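Local atomic coordinates of glycosyl transferase family 8 (PDB entry 5GVV), a protein that transfers galactose from UDP-galactose to the terminal glucose of the already glycosylated serine-rich repeat protein PsrP, with manganese as the likely cofactor. Residues R6-A11 / L103-D108; A131-G136 / N197-Y202; G140-V145 / I225-S230. All coordinates share one frame; numbering follows the deposited sequence.

Overall arrangement
Contacts 1 and 3 contribute to the UDP and manganese site of a GT-A domain; contact 2 lies behind it. Contact 1 lies in the middle of the main sheet and carries Asp106 and Asp108 to the metal, while contact 3, its centre about 12 Å from that of contact 1, supplies His227. The two touch directly through Asp106 N and Gly144 O, 2.8 Å apart, and through Asp108 O and Tyr228 N. Contact 2 stands further out, about 17 Å between centres from contact 1, but with its centre only about 6 Å from that of contact 3. Its Phe198 backbone meets Ile225 and His227, and its Asn197 reaches the imidazole of His227, forming a second shell behind the manganese.

Contact 1: residues R6-A11 / L103-D108; sequences RAVVFA and LYLDSD. With MN (manganese (II) ion), chain C; UDP (uridine-5'-diphosphate), chain D.
Val8 pairs with Leu103 and Val9 with Tyr104 as strands 6-11 and 103-105 run side by side in the same direction, their axes 28° apart, in the central sheet of the GT-A fold. Val9 is bound through both backbone polar atoms, its N to Leu103 O and its O to Leu105 N, both at 2.9 Å. On the face of Val8 and Leu103, Leu105 CD1 touches Val8 CG1 at 4.0 Å and Phe10 CZ at 3.7 Å. The Phe10 ring lies alongside Leu105, pointing the same way, with its edge at Asp106 O, a buried carbonyl lacking a polar partner. Across the sheet, Tyr104 CG stands anti to the backbone N (chi1 166°), which sets the ring edge against Ala11 CB. Tyr104 OH donates to Asp106 OD1 at 2.7 Å, almost in line with the C-O bond. Asp106 and Asp108 form the metal-binding DxD motif of GT-A enzymes: Asp106 OD2 binds manganese at 2.1 Å, and Asp108 through both carboxylate oxygens. Ser107 N donates to UDP O3' and Ser107 OG to UDP O2', each at 3.0 Å. Tyr104 and the metal thus hold different carboxylate oxygens of Asp106, which would limit its rotation, while the loop after strand 103-105 grips the ribose.

Contact 2: residues A131-G136 / N197-Y202; sequences ARSCFG and NFQIGY
Gln199 NE2 is gripped by two carbonyls, donating to Arg132 O across the contact at 3.1 Å and to Asn197 O within its own segment at 3.0 Å. Both acceptors lie close to the amide plane, so the two N-H bonds are used and the group is held against rotation. On the other side of the amide, OE1 accepts from Cys134 N at 2.7 Å; this donor sits above the carbonyl plane, 39° out of it, away from the lone-pair directions. The side chain gets there by a bend at chi2 (144°).

The backbone turns sharply at the same residue: Gln199 is the centre of an inverse gamma turn, with Ile200 N bonded to Phe198 O. Facing it, the 131-136 segment, which leaves sheet strand 128-131, folds through Cys134 and Phe135 in left-handed conformations, and Gly136 N returns to Ser133 O. Two aromatic contacts add to the amide bonds. Phe135 turns its edge to the face of Phe198 in a T-shaped stack, with centroids 4.8 Å apart and planes at 77°; Phe135 CZ stands over the centre of the Phe198 ring. Cys134 CB makes a CH-pi contact over the face of Tyr202, 3.8 Å from the centroid, while SG meets the same ring obliquely, 3.4 Å from CD1.

Nearer the active site, Ala131 CB packs on Asn197 CB at 3.6 Å, and a water joins Ala131 N to Asn197 ND2. The Asn197 amide also bonds to Asn142 OD1 through ND2 and to His227 ND1 through OD1, making it a second-shell residue that probably helps to position the manganese-binding imidazole. At the outer side, the guanidinium of Arg132 lies under Phe135 O and forms a salt bridge with Asp194.

Contact 3: residues G140-V145 / I225-S230; sequences GFNAGV and ILHYIS. With MN (manganese (II) ion), chain C; UDP (uridine-5'-diphosphate), chain D.
Asn142 OD1 meets the His227 imidazole at its edge, in plane and 3.3 Å from CE1, while Ile229 CG2 covers one face, 3.3 Å above the ring plane and over the ring centre. Gly144 CA approaches His227 CE1 obliquely at 3.6 Å. Asn142 and His227 come from opposite directions, the amide standing almost perpendicular to the ring at 84°. With CG anti to the backbone N (chi1 -167°), the His227 ring reaches inward until NE2 binds manganese at 2.1 Å; the same ion holds UDP O1A and O3B as well as the carboxylates of Asp106 and Asp108. Asn142 OD1 also serves its own segment: Gly144 N donates to it at 2.8 Å, forming an Asx turn, from well above the carbonyl plane. Toward the sheet, Val145 and Ile225 meet tip to tip through their CG2 atoms, 4.1 Å apart. Past the histidine, Ser230 N donates to UDP O2B at 3.2 Å. The metal on NE2 and Asn197, the hydrogen-bond partner of ND1, together probably fix the rotation of the imidazole about CB-CG, and the ion, bound to both phosphates, would probably offset the charge of the UDP leaving group.

Contact 1: residues R6-A11 / L103-D108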
loop_
_atom_site.group_PDB
_atom_site.type_symbol
_atom_site.label_atom_id
_atom_site.label_comp_id
_atom_site.label_asym_id
_atom_site.label_seq_id
_atom_site.Cartn_x
_atom_site.Cartn_y
_atom_site.Cartn_z
ATOM N N ARG A 6 21.972 -3.139 -15.149
ATOM C CA ARG A 6 20.958 -3.596 -16.096
ATOM C C ARG A 6 19.713 -2.711 -15.994
ATOM O O ARG A 6 19.121 -2.584 -14.923
ATOM C CB ARG A 6 20.599 -5.067 -15.845
ATOM C CG ARG A 6 21.699 -6.067 -16.221
ATOM C CD ARG A 6 22.774 -6.205 -15.138
ATOM N NE ARG A 6 22.225 -6.712 -13.882
ATOM C CZ ARG A 6 22.054 -8.005 -13.609
ATOM N NH1 ARG A 6 21.547 -8.380 -12.444
ATOM N NH2 ARG A 6 22.376 -8.929 -14.507
ATOM N N ALA A 7 19.321 -2.098 -17.108
ATOM C CA ALA A 7 18.203 -1.147 -17.118
ATOM C C ALA A 7 16.824 -1.814 -17.186
ATOM O O ALA A 7 16.561 -2.650 -18.062
ATOM C CB ALA A 7 18.366 -0.159 -18.259
ATOM N N VAL A 8 15.944 -1.422 -16.265
ATOM C CA VAL A 8 14.599 -1.985 -16.157
ATOM C C VAL A 8 13.599 -0.852 -15.941
ATOM O O VAL A 8 13.879 0.085 -15.189
ATOM C CB VAL A 8 14.505 -2.967 -14.972
ATOM C CG1 VAL A 8 13.084 -3.516 -14.827
ATOM C CG2 VAL A 8 15.496 -4.108 -15.140
ATOM N N VAL A 9 12.443 -0.917 -16.598
ATOM C CA VAL A 9 11.455 0.152 -16.438
ATOM C C VAL A 9 10.071 -0.373 -16.042
ATOM O O VAL A 9 9.563 -1.330 -16.638
ATOM C CB VAL A 9 11.388 1.079 -17.691
ATOM C CG1 VAL A 9 11.138 0.278 -18.956
ATOM C CG2 VAL A 9 10.328 2.146 -17.514
ATOM N N PHE A 10 9.494 0.223 -14.999
ATOM C CA PHE A 10 8.107 -0.038 -14.616
ATOM C C PHE A 10 7.295 1.226 -14.868
ATOM O O PHE A 10 7.862 2.309 -15.057
ATOM C CB PHE A 10 7.987 -0.390 -13.127
ATOM C CG PHE A 10 8.639 -1.691 -12.736
ATOM C CD1 PHE A 10 9.992 -1.739 -12.424
ATOM C CD2 PHE A 10 7.888 -2.859 -12.635
ATOM C CE1 PHE A 10 10.595 -2.935 -12.049
ATOM C CE2 PHE A 10 8.481 -4.059 -12.254
ATOM C CZ PHE A 10 9.836 -4.094 -11.962
ATOM N N ALA A 11 5.972 1.095 -14.852
ATOM C CA ALA A 11 5.078 2.239 -15.029
ATOM C C ALA A 11 3.829 2.038 -14.182
ATOM O O ALA A 11 3.146 1.020 -14.313
ATOM C CB ALA A 11 4.698 2.390 -16.489
ATOM N N LEU A 103 14.537 -3.420 -20.239
ATOM C CA LEU A 103 13.444 -4.367 -20.032
ATOM C C LEU A 103 12.254 -3.685 -19.365
ATOM O O LEU A 103 12.342 -3.281 -18.200
ATOM C CB LEU A 103 13.909 -5.530 -19.156
ATOM C CG LEU A 103 12.826 -6.540 -18.764
ATOM C CD1 LEU A 103 12.298 -7.263 -20.005
ATOM C CD2 LEU A 103 13.357 -7.532 -17.744
ATOM N N TYR A 104 11.147 -3.546 -20.093
ATOM C CA TYR A 104 9.910 -3.067 -19.476
ATOM C C TYR A 104 9.167 -4.201 -18.770
ATOM O O TYR A 104 9.090 -5.321 -19.283
ATOM C CB TYR A 104 8.971 -2.398 -20.494
ATOM C CG TYR A 104 7.585 -2.217 -19.920
ATOM C CD1 TYR A 104 7.300 -1.154 -19.071
ATOM C CD2 TYR A 104 6.575 -3.139 -20.179
ATOM C CE1 TYR A 104 6.040 -1.001 -18.512
ATOM C CE2 TYR A 104 5.315 -2.996 -19.625
ATOM C CZ TYR A 104 5.054 -1.925 -18.793
ATOM O OH TYR A 104 3.796 -1.783 -18.242
ATOM N N LEU A 105 8.612 -3.911 -17.598
ATOM C CA LEU A 105 7.794 -4.902 -16.900
ATOM C C LEU A 105 6.487 -4.302 -16.400
ATOM O O LEU A 105 6.473 -3.200 -15.843
ATOM C CB LEU A 105 8.555 -5.499 -15.712
ATOM C CG LEU A 105 9.862 -6.244 -15.967
ATOM C CD1 LEU A 105 10.563 -6.573 -14.657
ATOM C CD2 LEU A 105 9.627 -7.510 -16.764
ATOM N N ASP A 106 5.389 -5.031 -16.592
ATOM C CA ASP A 106 4.138 -4.716 -15.911
ATOM C C ASP A 106 4.385 -4.840 -14.404
ATOM O O ASP A 106 5.416 -5.373 -13.982
ATOM C CB ASP A 106 3.050 -5.704 -16.329
ATOM C CG ASP A 106 2.143 -5.168 -17.432
ATOM O OD1 ASP A 106 2.493 -4.153 -18.073
ATOM O OD2 ASP A 106 1.079 -5.787 -17.667
ATOM N N SER A 107 3.449 -4.372 -13.584
ATOM C CA SER A 107 3.633 -4.454 -12.139
ATOM C C SER A 107 2.675 -5.442 -11.485
ATOM O O SER A 107 2.681 -5.596 -10.258
ATOM C CB SER A 107 3.479 -3.078 -11.509
ATOM O OG SER A 107 2.232 -2.530 -11.881
ATOM N N ASP A 108 1.849 -6.098 -12.298
ATOM C CA ASP A 108 1.020 -7.198 -11.816
ATOM C C ASP A 108 1.767 -8.502 -12.072
ATOM O O ASP A 108 1.195 -9.483 -12.549
ATOM C CB ASP A 108 -0.332 -7.211 -12.532
ATOM C CG ASP A 108 -0.195 -7.348 -14.037
ATOM O OD1 ASP A 108 0.859 -6.949 -14.581
ATOM O OD2 ASP A 108 -1.149 -7.838 -14.685
HETATM MN MN MN C . -0.086 -6.992 -16.459
HETATM N N1 UDP D . -1.619 0.118 -13.935
HETATM C C2 UDP D . -1.528 1.049 -12.919
HETATM N N3 UDP D . -2.609 1.302 -12.095
HETATM C C4 UDP D . -3.795 0.622 -12.290
HETATM C C5 UDP D . -3.883 -0.320 -13.314
HETATM C C6 UDP D . -2.822 -0.478 -14.205
HETATM O O2 UDP D . -0.473 1.654 -12.749
HETATM O O4 UDP D . -4.760 0.846 -11.551
HETATM C "C1'" UDP D . -0.439 -0.127 -14.794
HETATM C "C2'" UDP D . 0.392 -1.255 -14.202
HETATM O "O2'" UDP D . 1.763 -1.037 -14.450
HETATM C "C3'" UDP D . -0.057 -2.470 -14.981
HETATM C "C4'" UDP D . -0.381 -1.870 -16.344
HETATM O "O4'" UDP D . -0.842 -0.555 -16.085
HETATM O "O3'" UDP D . 0.968 -3.439 -15.043
HETATM C "C5'" UDP D . -1.428 -2.676 -17.108
HETATM O "O5'" UDP D . -2.366 -3.186 -16.185
HETATM P PA UDP D . -2.587 -4.774 -16.106
HETATM O O1A UDP D . -1.280 -5.362 -15.748
HETATM O O2A UDP D . -3.637 -5.108 -15.115
HETATM O O3A UDP D . -3.048 -5.220 -17.590
HETATM P PB UDP D . -2.909 -6.733 -18.141
HETATM O O1B UDP D . -3.094 -6.759 -19.611
HETATM O O2B UDP D . -3.975 -7.551 -17.520
HETATM O O3B UDP D . -1.577 -7.282 -17.788
HETATM O O HOH W 1 4.842 -1.502 -14.838
#

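Contact 2: residues A131-G136 / N197-Y202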
loop_
_atom_site.group_PDB
_atom_site.type_symbol
_atom_site.label_atom_id
_atom_site.label_comp_id
_atom_site.label_asym_id
_atom_site.label_seq_id
_atom_site.Cartn_x
_atom_site.Cartn_y
_atom_site.Cartn_z
ATOM N N ALA A 131 6.970 -12.301 -25.318
ATOM C CA ALA A 131 6.358 -13.630 -25.307
ATOM C C ALA A 131 4.990 -13.582 -25.972
ATOM O O ALA A 131 4.339 -12.536 -25.987
ATOM C CB ALA A 131 6.226 -14.158 -23.873
ATOM N N ARG A 132 4.540 -14.719 -26.495
ATOM C CA ARG A 132 3.226 -14.800 -27.120
ATOM C C ARG A 132 2.127 -14.596 -26.092
ATOM O O ARG A 132 2.341 -14.791 -24.893
ATOM C CB ARG A 132 3.045 -16.157 -27.801
ATOM C CG ARG A 132 3.069 -17.331 -26.838
ATOM C CD ARG A 132 3.106 -18.662 -27.574
ATOM N NE ARG A 132 3.401 -19.772 -26.671
ATOM C CZ ARG A 132 3.331 -21.054 -27.022
ATOM N NH1 ARG A 132 2.962 -21.387 -28.250
ATOM N NH2 ARG A 132 3.618 -22.002 -26.145
ATOM N N SER A 133 0.944 -14.215 -26.567
ATOM C CA SER A 133 -0.192 -13.968 -25.684
ATOM C C SER A 133 -0.881 -15.267 -25.264
ATOM O O SER A 133 -1.320 -16.051 -26.114
ATOM C CB SER A 133 -1.192 -13.023 -26.360
ATOM O OG SER A 133 -2.359 -12.857 -25.572
ATOM N N CYS A 134 -0.962 -15.481 -23.950
ATOM C CA CYS A 134 -1.639 -16.638 -23.355
ATOM C C CYS A 134 -1.319 -17.973 -24.024
ATOM O O CYS A 134 -2.221 -18.658 -24.512
ATOM C CB CYS A 134 -3.154 -16.416 -23.333
ATOM S SG CYS A 134 -3.643 -14.879 -22.526
ATOM N N PHE A 135 -0.035 -18.327 -24.055
ATOM C CA PHE A 135 0.407 -19.631 -24.549
ATOM C C PHE A 135 0.000 -19.896 -25.998
ATOM O O PHE A 135 0.066 -21.039 -26.468
ATOM C CB PHE A 135 -0.111 -20.752 -23.634
ATOM C CG PHE A 135 0.237 -20.554 -22.184
ATOM C CD1 PHE A 135 1.489 -20.914 -21.705
ATOM C CD2 PHE A 135 -0.683 -19.999 -21.304
ATOM C CE1 PHE A 135 1.822 -20.727 -20.372
ATOM C CE2 PHE A 135 -0.361 -19.808 -19.967
ATOM C CZ PHE A 135 0.893 -20.180 -19.501
ATOM N N GLY A 136 -0.413 -18.841 -26.699
ATOM C CA GLY A 136 -0.846 -18.953 -28.082
ATOM C C GLY A 136 -2.352 -18.849 -28.265
ATOM O O GLY A 136 -2.854 -18.943 -29.387
ATOM N N ASN A 197 7.336 -14.661 -19.441
ATOM C CA ASN A 197 6.077 -13.940 -19.281
ATOM C C ASN A 197 4.978 -14.989 -19.171
ATOM O O ASN A 197 4.177 -15.166 -20.095
ATOM C CB ASN A 197 5.815 -13.023 -20.476
ATOM C CG ASN A 197 4.655 -12.065 -20.242
ATOM O OD1 ASN A 197 3.867 -12.226 -19.307
ATOM N ND2 ASN A 197 4.535 -11.076 -21.112
ATOM N N PHE A 198 4.963 -15.698 -18.048
ATOM C CA PHE A 198 4.067 -16.835 -17.865
ATOM C C PHE A 198 2.738 -16.330 -17.321
ATOM O O PHE A 198 2.620 -15.984 -16.133
ATOM C CB PHE A 198 4.700 -17.849 -16.913
ATOM C CG PHE A 198 4.036 -19.206 -16.926
ATOM C CD1 PHE A 198 2.921 -19.456 -16.137
ATOM C CD2 PHE A 198 4.533 -20.228 -17.728
ATOM C CE1 PHE A 198 2.307 -20.708 -16.146
ATOM C CE2 PHE A 198 3.929 -21.482 -17.739
ATOM C CZ PHE A 198 2.815 -21.718 -16.944
ATOM N N GLN A 199 1.740 -16.290 -18.197
ATOM C CA GLN A 199 0.482 -15.621 -17.891
ATOM C C GLN A 199 -0.493 -16.491 -17.101
ATOM O O GLN A 199 -1.534 -16.932 -17.603
ATOM C CB GLN A 199 -0.124 -15.051 -19.176
ATOM C CG GLN A 199 0.783 -13.971 -19.794
ATOM C CD GLN A 199 0.778 -13.980 -21.307
ATOM O OE1 GLN A 199 -0.274 -13.851 -21.930
ATOM N NE2 GLN A 199 1.959 -14.132 -21.912
ATOM N N ILE A 200 -0.138 -16.712 -15.840
ATOM C CA ILE A 200 -0.933 -17.516 -14.924
ATOM C C ILE A 200 -2.298 -16.868 -14.660
ATOM O O ILE A 200 -3.233 -17.525 -14.193
ATOM C CB ILE A 200 -0.165 -17.723 -13.601
ATOM C CG1 ILE A 200 -0.733 -18.904 -12.809
ATOM C CG2 ILE A 200 -0.147 -16.444 -12.772
ATOM C CD1 ILE A 200 -0.266 -20.253 -13.320
ATOM N N GLY A 201 -2.414 -15.581 -14.978
ATOM C CA GLY A 201 -3.675 -14.877 -14.817
ATOM C C GLY A 201 -4.726 -15.341 -15.815
ATOM O O GLY A 201 -5.919 -15.068 -15.640
ATOM N N TYR A 202 -4.289 -16.051 -16.853
ATOM C CA TYR A 202 -5.200 -16.541 -17.889
ATOM C C TYR A 202 -6.049 -17.722 -17.417
ATOM O O TYR A 202 -6.968 -18.148 -18.126
ATOM C CB TYR A 202 -4.419 -16.928 -19.152
ATOM C CG TYR A 202 -5.289 -17.352 -20.326
ATOM C CD1 TYR A 202 -6.190 -16.464 -20.906
ATOM C CD2 TYR A 202 -5.204 -18.636 -20.855
ATOM C CE1 TYR A 202 -6.980 -16.843 -21.979
ATOM C CE2 TYR A 202 -5.995 -19.026 -21.922
ATOM C CZ TYR A 202 -6.882 -18.123 -22.480
ATOM O OH TYR A 202 -7.672 -18.501 -23.545
HETATM O O HOH W 2 6.001 -10.523 -23.523
#

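Contact 3: residues G140-V145 / I225-S230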
loop_
_atom_site.group_PDB
_atom_site.type_symbol
_atom_site.label_atom_id
_atom_site.label_comp_id
_atom_site.label_asym_id
_atom_site.label_seq_id
_atom_site.Cartn_x
_atom_site.Cartn_y
_atom_site.Cartn_z
ATOM N N GLY A 140 -0.860 -12.322 -31.379
ATOM C CA GLY A 140 0.321 -11.508 -31.164
ATOM C C GLY A 140 0.961 -11.759 -29.814
ATOM O O GLY A 140 0.742 -12.803 -29.196
ATOM N N PHE A 141 1.748 -10.790 -29.354
ATOM C CA PHE A 141 2.493 -10.941 -28.111
ATOM C C PHE A 141 1.828 -10.252 -26.921
ATOM O O PHE A 141 1.039 -9.316 -27.091
ATOM C CB PHE A 141 3.918 -10.414 -28.286
ATOM C CG PHE A 141 3.990 -8.990 -28.770
ATOM C CD1 PHE A 141 3.905 -7.931 -27.876
ATOM C CD2 PHE A 141 4.178 -8.711 -30.117
ATOM C CE1 PHE A 141 3.981 -6.619 -28.316
ATOM C CE2 PHE A 141 4.256 -7.401 -30.566
ATOM C CZ PHE A 141 4.155 -6.352 -29.662
ATOM N N ASN A 142 2.156 -10.710 -25.716
ATOM C CA ASN A 142 1.721 -10.009 -24.512
ATOM C C ASN A 142 2.671 -8.852 -24.216
ATOM O O ASN A 142 3.887 -9.009 -24.296
ATOM C CB ASN A 142 1.643 -10.954 -23.316
ATOM C CG ASN A 142 1.210 -10.248 -22.045
ATOM O OD1 ASN A 142 2.030 -9.666 -21.338
ATOM N ND2 ASN A 142 -0.083 -10.296 -21.751
ATOM N N ALA A 143 2.117 -7.697 -23.864
ATOM C CA ALA A 143 2.904 -6.471 -23.750
ATOM C C ALA A 143 3.495 -6.242 -22.363
ATOM O O ALA A 143 4.187 -5.243 -22.139
ATOM C CB ALA A 143 2.058 -5.278 -24.153
ATOM N N GLY A 144 3.219 -7.157 -21.438
ATOM C CA GLY A 144 3.620 -6.984 -20.051
ATOM C C GLY A 144 5.100 -7.194 -19.781
ATOM O O GLY A 144 5.604 -6.818 -18.717
ATOM N N VAL A 145 5.797 -7.816 -20.726
ATOM C CA VAL A 145 7.241 -8.001 -20.606
ATOM C C VAL A 145 7.878 -7.700 -21.955
ATOM O O VAL A 145 7.710 -8.462 -22.911
ATOM C CB VAL A 145 7.615 -9.442 -20.201
ATOM C CG1 VAL A 145 9.138 -9.611 -20.186
ATOM C CG2 VAL A 145 7.018 -9.805 -18.850
ATOM N N ILE A 225 9.152 -15.561 -14.795
ATOM C CA ILE A 225 8.258 -14.412 -14.655
ATOM C C ILE A 225 6.783 -14.817 -14.648
ATOM O O ILE A 225 6.277 -15.376 -15.624
ATOM C CB ILE A 225 8.531 -13.328 -15.722
ATOM C CG1 ILE A 225 9.957 -12.788 -15.566
ATOM C CG2 ILE A 225 7.524 -12.195 -15.587
ATOM C CD1 ILE A 225 10.312 -11.605 -16.473
ATOM N N LEU A 226 6.104 -14.535 -13.534
ATOM C CA LEU A 226 4.681 -14.843 -13.383
ATOM C C LEU A 226 3.845 -13.595 -13.603
ATOM O O LEU A 226 3.966 -12.633 -12.844
ATOM C CB LEU A 226 4.393 -15.373 -11.977
ATOM C CG LEU A 226 4.920 -16.747 -11.588
ATOM C CD1 LEU A 226 4.598 -17.034 -10.134
ATOM C CD2 LEU A 226 4.321 -17.813 -12.491
ATOM N N HIS A 227 2.972 -13.622 -14.608
ATOM C CA HIS A 227 2.171 -12.453 -14.961
ATOM C C HIS A 227 0.699 -12.690 -14.628
ATOM O O HIS A 227 0.027 -13.513 -15.264
ATOM C CB HIS A 227 2.340 -12.129 -16.451
ATOM C CG HIS A 227 1.809 -10.789 -16.848
ATOM N ND1 HIS A 227 1.865 -10.317 -18.145
ATOM C CD2 HIS A 227 1.223 -9.805 -16.120
ATOM C CE1 HIS A 227 1.335 -9.112 -18.199
ATOM N NE2 HIS A 227 0.932 -8.776 -16.984
ATOM N N TYR A 228 0.199 -11.976 -13.623
ATOM C CA TYR A 228 -1.189 -12.133 -13.208
ATOM C C TYR A 228 -2.133 -11.240 -14.013
ATOM O O TYR A 228 -2.751 -10.317 -13.464
ATOM C CB TYR A 228 -1.331 -11.838 -11.712
ATOM C CG TYR A 228 -0.549 -12.786 -10.831
ATOM C CD1 TYR A 228 -1.114 -13.970 -10.382
ATOM C CD2 TYR A 228 0.750 -12.489 -10.444
ATOM C CE1 TYR A 228 -0.408 -14.834 -9.573
ATOM C CE2 TYR A 228 1.471 -13.348 -9.646
ATOM C CZ TYR A 228 0.885 -14.520 -9.214
ATOM O OH TYR A 228 1.602 -15.377 -8.412
ATOM N N ILE A 229 -2.248 -11.519 -15.310
ATOM C CA ILE A 229 -3.128 -10.760 -16.193
ATOM C C ILE A 229 -4.584 -10.944 -15.786
ATOM O O ILE A 229 -4.898 -11.810 -14.960
ATOM C CB ILE A 229 -2.969 -11.189 -17.668
ATOM C CG1 ILE A 229 -3.438 -12.639 -17.861
ATOM C CG2 ILE A 229 -1.523 -11.030 -18.124
ATOM C CD1 ILE A 229 -3.510 -13.077 -19.319
ATOM N N SER A 230 -5.456 -10.121 -16.374
ATOM C CA SER A 230 -6.911 -10.122 -16.126
ATOM C C SER A 230 -7.279 -9.419 -14.821
ATOM O O SER A 230 -6.415 -8.892 -14.129
ATOM C CB SER A 230 -7.522 -11.532 -16.174
ATOM O OG SER A 230 -7.399 -12.196 -14.923
HETATM MN MN MN C . -0.086 -6.992 -16.459
HETATM N N1 UDP D . -1.619 0.118 -13.935
HETATM C C2 UDP D . -1.528 1.049 -12.919
HETATM N N3 UDP D . -2.609 1.302 -12.095
HETATM C C4 UDP D . -3.795 0.622 -12.290
HETATM C C5 UDP D . -3.883 -0.320 -13.314
HETATM C C6 UDP D . -2.822 -0.478 -14.205
HETATM O O2 UDP D . -0.473 1.654 -12.749
HETATM O O4 UDP D . -4.760 0.846 -11.551
HETATM C "C1'" UDP D . -0.439 -0.127 -14.794
HETATM C "C2'" UDP D . 0.392 -1.255 -14.202
HETATM O "O2'" UDP D . 1.763 -1.037 -14.450
HETATM C "C3'" UDP D . -0.057 -2.470 -14.981
HETATM C "C4'" UDP D . -0.381 -1.870 -16.344
HETATM O "O4'" UDP D . -0.842 -0.555 -16.085
HETATM O "O3'" UDP D . 0.968 -3.439 -15.043
HETATM C "C5'" UDP D . -1.428 -2.676 -17.108
HETATM O "O5'" UDP D . -2.366 -3.186 -16.185
HETATM P PA UDP D . -2.587 -4.774 -16.106
HETATM O O1A UDP D . -1.280 -5.362 -15.748
HETATM O O2A UDP D . -3.637 -5.108 -15.115
HETATM O O3A UDP D . -3.048 -5.220 -17.590
HETATM P PB UDP D . -2.909 -6.733 -18.141
HETATM O O1B UDP D . -3.094 -6.759 -19.611
HETATM O O2B UDP D . -3.975 -7.551 -17.520
HETATM O O3B UDP D . -1.577 -7.282 -17.788
#